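Local coordinates for protein 4-hydroxy-tetrahydrodipicolinate synthase (Methylacidiphilum fumariolicum SolV, PDB 6T3T) that probably catalyses the condensation of pyruvate with aspartate semialdehyde to 4-hydroxy-tetrahydrodipicolinate, a step of lysine biosynthesis, at residues Leu27-His30 with Gln31-Asn34; Arg61-Ala64 with Glu65-Lys69; Asp142-Val145 with Asp146-Lys149. All blocks are in the same frame, centred on the assembly; numbering follows the deposited sequence.

Contact 1: residues Leu27-His30 with Gln31-Asn34; sequences LLEH and QIEN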
loop_
_atom_site.group_PDB
_atom_site.type_symbol
_atom_site.label_atom_id
_atom_site.label_comp_id
_atom_site.label_asym_id
_atom_site.label_seq_id
_atom_site.Cartn_x
_atom_site.Cartn_y
_atom_site.Cartn_z
ATOM N N LEU A 27 -31.445 3.118 23.432
ATOM C CA LEU A 27 -30.091 2.621 23.196
ATOM C C LEU A 27 -29.171 2.971 24.361
ATOM O O LEU A 27 -28.363 2.139 24.803
ATOM C CB LEU A 27 -29.569 3.157 21.861
ATOM C CG LEU A 27 -28.152 2.890 21.356
ATOM C CD1 LEU A 27 -27.991 1.563 20.574
ATOM C CD2 LEU A 27 -27.736 4.068 20.484
ATOM N N LEU A 28 -29.285 4.206 24.873
ATOM C CA LEU A 28 -28.434 4.628 25.977
ATOM C C LEU A 28 -28.715 3.810 27.234
ATOM O O LEU A 28 -27.786 3.391 27.925
ATOM C CB LEU A 28 -28.614 6.126 26.214
ATOM C CG LEU A 28 -27.922 6.962 25.142
ATOM C CD1 LEU A 28 -28.244 8.456 25.274
ATOM C CD2 LEU A 28 -26.434 6.718 25.243
ATOM N N GLU A 29 -29.990 3.556 27.536
ATOM C CA GLU A 29 -30.323 2.733 28.697
ATOM C C GLU A 29 -29.785 1.316 28.549
ATOM O O GLU A 29 -29.307 0.726 29.521
ATOM C CB GLU A 29 -31.830 2.710 28.921
ATOM C CG GLU A 29 -32.420 4.078 29.295
ATOM C CD GLU A 29 -31.907 4.636 30.640
ATOM O OE1 GLU A 29 -31.353 3.875 31.473
ATOM O OE2 GLU A 29 -32.093 5.852 30.877
ATOM N N HIS A 30 -29.889 0.735 27.352
ATOM C CA HIS A 30 -29.356 -0.614 27.153
ATOM C C HIS A 30 -27.848 -0.640 27.404
ATOM O O HIS A 30 -27.326 -1.616 27.956
ATOM C CB HIS A 30 -29.712 -1.119 25.740
ATOM C CG HIS A 30 -29.524 -2.601 25.554
ATOM N ND1 HIS A 30 -30.143 -3.545 26.355
ATOM C CD2 HIS A 30 -28.791 -3.305 24.651
ATOM C CE1 HIS A 30 -29.790 -4.757 25.961
ATOM N NE2 HIS A 30 -28.963 -4.640 24.938
ATOM N N GLN A 31 -27.137 0.442 27.035
ATOM C CA GLN A 31 -25.703 0.516 27.323
ATOM C C GLN A 31 -25.450 0.544 28.834
ATOM O O GLN A 31 -24.653 -0.246 29.353
ATOM C CB GLN A 31 -25.070 1.744 26.651
ATOM C CG GLN A 31 -25.126 1.773 25.084
ATOM C CD GLN A 31 -24.449 0.557 24.465
ATOM O OE1 GLN A 31 -23.254 0.327 24.670
ATOM N NE2 GLN A 31 -25.228 -0.270 23.782
ATOM N N ILE A 32 -26.130 1.447 29.550
ATOM C CA ILE A 32 -25.924 1.615 30.993
ATOM C C ILE A 32 -26.222 0.322 31.744
ATOM O O ILE A 32 -25.614 0.032 32.781
ATOM C CB ILE A 32 -26.810 2.764 31.516
ATOM C CG1 ILE A 32 -26.359 4.100 30.940
ATOM C CG2 ILE A 32 -26.850 2.773 33.060
ATOM C CD1 ILE A 32 -27.406 5.186 31.071
ATOM N N GLU A 33 -27.209 -0.439 31.270
ATOM C CA GLU A 33 -27.629 -1.675 31.932
ATOM C C GLU A 33 -26.676 -2.826 31.687
ATOM O O GLU A 33 -26.875 -3.906 32.250
ATOM C CB GLU A 33 -29.023 -2.110 31.433
ATOM C CG GLU A 33 -30.211 -1.289 31.943
ATOM C CD GLU A 33 -31.437 -1.499 31.041
ATOM O OE1 GLU A 33 -31.320 -2.307 30.078
ATOM O OE2 GLU A 33 -32.487 -0.838 31.255
ATOM N N ASN A 34 -25.675 -2.637 30.837
ATOM C CA ASN A 34 -24.864 -3.751 30.402
ATOM C C ASN A 34 -23.386 -3.461 30.532
ATOM O O ASN A 34 -22.581 -3.862 29.689
ATOM C CB ASN A 34 -25.266 -4.138 28.984
ATOM C CG ASN A 34 -26.518 -4.980 28.982
ATOM O OD1 ASN A 34 -26.512 -6.098 29.496
ATOM N ND2 ASN A 34 -27.602 -4.438 28.480
#

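Contact 2: residues Arg61-Ala64 with Glu65-Lys69; sequences RLTA and EIVEK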
loop_
_atom_site.group_PDB
_atom_site.type_symbol
_atom_site.label_atom_id
_atom_site.label_comp_id
_atom_site.label_asym_id
_atom_site.label_seq_id
_atom_site.Cartn_x
_atom_site.Cartn_y
_atom_site.Cartn_z
ATOM N N ARG A 61 -26.005 17.016 23.814
ATOM C CA ARG A 61 -26.807 17.453 24.950
ATOM C C ARG A 61 -27.784 16.370 25.382
ATOM O O ARG A 61 -27.948 16.119 26.582
ATOM C CB ARG A 61 -27.553 18.746 24.616
ATOM C CG ARG A 61 -28.105 19.459 25.843
ATOM C CD ARG A 61 -28.324 20.918 25.522
ATOM N NE ARG A 61 -28.690 21.047 24.123
ATOM C CZ ARG A 61 -28.287 22.036 23.327
ATOM N NH1 ARG A 61 -27.465 22.980 23.789
ATOM N NH2 ARG A 61 -28.687 22.048 22.058
ATOM N N LEU A 62 -28.474 15.751 24.417
ATOM C CA LEU A 62 -29.424 14.693 24.746
ATOM C C LEU A 62 -28.741 13.538 25.447
ATOM O O LEU A 62 -29.273 12.991 26.418
ATOM C CB LEU A 62 -30.089 14.172 23.482
ATOM C CG LEU A 62 -31.190 15.044 22.928
ATOM C CD1 LEU A 62 -31.424 14.646 21.473
ATOM C CD2 LEU A 62 -32.442 14.885 23.781
ATOM N N THR A 63 -27.567 13.140 24.944
ATOM C CA THR A 63 -26.798 12.078 25.572
ATOM C C THR A 63 -26.464 12.440 27.016
ATOM O O THR A 63 -26.653 11.627 27.921
ATOM C CB THR A 63 -25.529 11.789 24.762
ATOM O OG1 THR A 63 -25.881 11.433 23.415
ATOM C CG2 THR A 63 -24.727 10.652 25.399
ATOM N N ALA A 64 -25.995 13.672 27.253
ATOM C CA ALA A 64 -25.688 14.083 28.621
ATOM C C ALA A 64 -26.937 14.084 29.472
ATOM O O ALA A 64 -26.919 13.598 30.605
ATOM C CB ALA A 64 -25.025 15.462 28.663
ATOM N N GLU A 65 -28.043 14.619 28.940
ATOM C CA GLU A 65 -29.269 14.666 29.724
ATOM C C GLU A 65 -29.767 13.274 30.071
ATOM O O GLU A 65 -30.107 13.015 31.231
ATOM C CB GLU A 65 -30.353 15.419 28.974
ATOM C CG GLU A 65 -30.166 16.894 29.075
ATOM C CD GLU A 65 -30.914 17.606 28.000
ATOM O OE1 GLU A 65 -30.672 18.815 27.833
ATOM O OE2 GLU A 65 -31.750 16.956 27.337
ATOM N N ILE A 66 -29.768 12.354 29.091
ATOM C CA ILE A 66 -30.270 10.996 29.331
ATOM C C ILE A 66 -29.368 10.252 30.305
ATOM O O ILE A 66 -29.844 9.677 31.286
ATOM C CB ILE A 66 -30.409 10.218 28.008
ATOM C CG1 ILE A 66 -31.594 10.743 27.190
ATOM C CG2 ILE A 66 -30.565 8.725 28.271
ATOM C CD1 ILE A 66 -31.319 10.728 25.672
ATOM N N VAL A 67 -28.054 10.311 30.080
ATOM C CA VAL A 67 -27.104 9.543 30.875
ATOM C C VAL A 67 -27.064 10.071 32.293
ATOM O O VAL A 67 -26.907 9.293 33.240
ATOM C CB VAL A 67 -25.709 9.560 30.213
ATOM C CG1 VAL A 67 -24.630 9.028 31.168
ATOM C CG2 VAL A 67 -25.721 8.706 28.959
ATOM N N GLU A 68 -27.220 11.388 32.477
ATOM C CA GLU A 68 -27.207 12.009 33.814
ATOM C C GLU A 68 -26.074 11.470 34.687
ATOM O O GLU A 68 -26.275 11.076 35.846
ATOM C CB GLU A 68 -28.562 11.808 34.520
ATOM C CG GLU A 68 -28.923 12.842 35.633
ATOM C CD GLU A 68 -30.348 12.669 36.185
ATOM O OE1 GLU A 68 -30.625 12.985 37.370
ATOM O OE2 GLU A 68 -31.206 12.177 35.431
ATOM N N LYS A 69 -24.871 11.468 34.113
ATOM C CA LYS A 69 -23.606 11.171 34.776
ATOM C C LYS A 69 -23.483 9.735 35.278
ATOM O O LYS A 69 -22.551 9.432 36.017
ATOM C CB LYS A 69 -23.348 12.149 35.932
ATOM C CG LYS A 69 -23.213 13.590 35.463
ATOM C CD LYS A 69 -21.752 13.994 35.391
ATOM C CE LYS A 69 -21.322 14.687 36.695
ATOM N NZ LYS A 69 -19.895 15.139 36.613
HETATM O O HOH W 1 -24.453 13.047 31.988
#

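Contact 3: residues Asp142-Val145 with Asp146-Lys149; sequences DIAV and DTVK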
loop_
_atom_site.group_PDB
_atom_site.type_symbol
_atom_site.label_atom_id
_atom_site.label_comp_id
_atom_site.label_asym_id
_atom_site.label_seq_id
_atom_site.Cartn_x
_atom_site.Cartn_y
_atom_site.Cartn_z
ATOM N N ASP A 142 -1.482 9.898 9.593
ATOM C CA ASP A 142 -1.293 9.116 10.808
ATOM C C ASP A 142 -0.724 10.034 11.887
ATOM O O ASP A 142 0.097 10.907 11.593
ATOM C CB ASP A 142 -0.348 7.926 10.532
ATOM C CG ASP A 142 -0.115 7.029 11.763
ATOM O OD1 ASP A 142 -0.881 6.054 11.991
ATOM O OD2 ASP A 142 0.877 7.273 12.489
ATOM N N ILE A 143 -1.160 9.874 13.135
ATOM C CA ILE A 143 -0.498 10.598 14.210
ATOM C C ILE A 143 0.729 9.783 14.583
ATOM O O ILE A 143 0.603 8.692 15.139
ATOM C CB ILE A 143 -1.399 10.820 15.428
ATOM C CG1 ILE A 143 -2.775 11.358 15.004
ATOM C CG2 ILE A 143 -0.693 11.794 16.406
ATOM C CD1 ILE A 143 -3.788 11.390 16.155
ATOM N N ALA A 144 1.909 10.280 14.223
ATOM C CA ALA A 144 3.142 9.576 14.554
ATOM C C ALA A 144 3.306 9.445 16.068
ATOM O O ALA A 144 2.846 10.296 16.845
ATOM C CB ALA A 144 4.347 10.316 13.974
ATOM N N VAL A 145 3.984 8.361 16.466
ATOM C CA VAL A 145 4.264 8.071 17.875
ATOM C C VAL A 145 4.998 9.238 18.525
ATOM O O VAL A 145 4.697 9.628 19.660
ATOM C CB VAL A 145 5.083 6.767 18.011
ATOM C CG1 VAL A 145 5.607 6.598 19.434
ATOM C CG2 VAL A 145 4.263 5.537 17.595
ATOM N N ASP A 146 6.008 9.778 17.835
ATOM C CA ASP A 146 6.744 10.903 18.394
ATOM C C ASP A 146 5.836 12.106 18.589
ATOM O O ASP A 146 5.952 12.820 19.595
ATOM C CB ASP A 146 7.912 11.271 17.481
ATOM C CG ASP A 146 8.559 12.552 17.877
ATOM O OD1 ASP A 146 9.386 12.514 18.819
ATOM O OD2 ASP A 146 8.217 13.606 17.275
ATOM N N THR A 147 4.882 12.303 17.667
ATOM C CA THR A 147 3.920 13.400 17.786
ATOM C C THR A 147 3.015 13.203 18.989
ATOM O O THR A 147 2.768 14.151 19.736
ATOM C CB THR A 147 3.069 13.525 16.517
ATOM O OG1 THR A 147 3.916 13.835 15.407
ATOM C CG2 THR A 147 1.991 14.636 16.652
ATOM N N VAL A 148 2.505 11.983 19.186
ATOM C CA VAL A 148 1.753 11.671 20.406
ATOM C C VAL A 148 2.599 11.957 21.649
ATOM O O VAL A 148 2.113 12.532 22.632
ATOM C CB VAL A 148 1.265 10.206 20.388
ATOM C CG1 VAL A 148 0.549 9.891 21.657
ATOM C CG2 VAL A 148 0.348 9.934 19.197
ATOM N N LYS A 149 3.876 11.563 21.629
ATOM C CA LYS A 149 4.717 11.752 22.808
ATOM C C LYS A 149 4.896 13.233 23.124
ATOM O O LYS A 149 4.709 13.657 24.270
ATOM C CB LYS A 149 6.081 11.088 22.606
ATOM C CG LYS A 149 6.952 11.104 23.872
ATOM C CD LYS A 149 8.269 10.338 23.669
ATOM C CE LYS A 149 9.419 11.260 23.340
ATOM N NZ LYS A 149 10.743 10.605 23.589
#

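Contact 1: residues Leu27-His30 with Gln31-Asn34
Asn34 folds back on His30 where helix 21-32, the first long helix of a TIM barrel, runs out. The Asn34 amide does two things at once. Its ND2 donates to His30 O at 2.9 Å, in the carbonyl plane and on a lone pair, with an N-H...O angle of 159°. The same nitrogen sits over one face of the His30 ring, 3.3 Å above the plane and displaced toward the rim. Its nearest ring atoms are ND1 and CE1. Ring and amide planes are turned 68° apart. The first torsions bring the groups together: the His30 ring lies anti to its own N (chi1 -165°), and Asn34 CG lies beside its own N. Asn34 OD1 accepts from Arg213, so both ends of the amide are held. Replacing Asn34 by an alanine is likely to leave His30 O without this side-chain donor and the His30 ring without the amide over its face.

Three backbone bonds continue the helix, from the N atoms of Gln31, Ile32 and Glu33 to the O atoms of Leu27, Leu28 and Glu29. Gln31 is bent at chi2, with its CG 3.3 Å from Leu27 O. Its buried amide is gripped by Thr8 and Ser208. Ile32 lies alongside Glu29, whose carboxylate forms a salt bridge with Arg70. The extended Glu33 crosses His30 at about a right angle. Its carboxylate carbon CD comes to 3.4 Å from Glu29 O.

Contact 2: residues Arg61-Ala64 with Glu65-Lys69
The carboxylate of Glu65 and the guanidinium of Arg61 are the flat groups here, and their planes are 29° apart. Neither is stacked on the other. The two side chains run side by side in the same direction, and the carboxylate meets the aliphatic part of the arginine. Glu65 OE1 lies 3.3 Å from Arg61 CG, but 4.8 Å from Arg61 NE. The opposite charges are therefore near each other without a salt bridge. The arginine chain bends at chi3, and its NH2 pairs instead with Glu58, also on this helix. The other carboxylate oxygen, Glu65 OE2, lies 4.2 Å from Leu62 CD2.

The remaining side chains are apolar at their points of contact. Ile66 CD1 lies 3.1 Å from Leu62 O, a close fit, and 4.3 Å from Leu62 CB. Its CG1 stands beside the backbone N (chi1 -72°), which directs the branch along the helix toward Leu62. Thr63 and Val67 also lie side by side, with their CG2 atoms meeting at 4.2 Å. Thr63 OG1 turns back to bond Leu59 O, and both Thr63 and Val67 rest on Ile73 of strand 72-76.

Four i to i+4 backbone bonds run through the segment. The last joins Glu68 N to Ala64 O at 2.9 Å. A water also donates to Ala64 O and accepts from Lys69 N at 2.7 Å, so this carbonyl receives two bonds as the chain leaves the helix. Glu68 has positive phi (45°), and the helix has ended. Arg70 bonds the carbonyls of Ile66 and Val67. This is the C-terminal end of the helix in a beta-alpha-beta unit, strand 38-40, helix 53-67 and strand 72-76, the repeating element of a TIM barrel.

Contact 3: residues Asp142-Val145 with Asp146-Lys149
Ala144 O accepts from Val148 N at 2.9 Å in a nearly straight bond, with an N-H...O angle of 165°, and Val145 O accepts from Lys149 N, as an extended chain passes into helix 145-154 of the TIM barrel. Ala144 is the N-cap residue. Its psi of 150° is still extended, while Val145 already has helical angles. Alanine has no polar side-chain group with which to cap the helix.

Thr147, in the first turn, packs back on the N-cap residue. Its CB lies 3.3 Å from Ala144 O. Its OG1 stands 3.8 Å from Ala144 CB. That hydroxyl bonds with Gln112 OE1, which also accepts from Ala144 N, so one glutamine oxygen ties the N-cap residue to the first turn.

Val145 turns its side chain to helix 168-177, against Arg170, Gln173, Leu174 and Ala177. The buried Ile143 side chain is about 6 Å from that of Tyr133, the predicted proton donor/acceptor, so this helix start is close to the probable active site.

Ile143 uses its CG2 branch, which is anti to the backbone N, to reach the helix. It crosses both Thr147 and Val148 at about a right angle. Thr147 CG2 is 3.9 Å from Ile143 CG2. Val148 CG2 stands beside its own backbone N. That places it 3.5 Å from Ala144 O, the carbonyl this N bonds. The same methyl makes the tighter meeting with Ile143, where the two CG2 atoms are 3.5 Å apart.

Overall arrangement
The contacts follow one another along the chain without overlap, on three helices around one eight-stranded parallel barrel. Contacts 1 and 2 are neighbours, with centres 12 Å apart. Their helices, 21-32 and 53-67, pack directly: Leu28 CD1 meets Ile66 CG2 at 3.8 Å. Arg70 joins them further, pairing with Glu29 and with carbonyls of the second helix. Contact 3 is remote, its centre about 34 Å from that of contact 1, across the chain's centre, and 33 Å from that of contact 2. All three lie in the helical layer outside the barrel. Contacts 1 and 2 are toward the ends of their helices, contact 3 at the start of its helix, where Ile143 comes near the predicted active-site Tyr133.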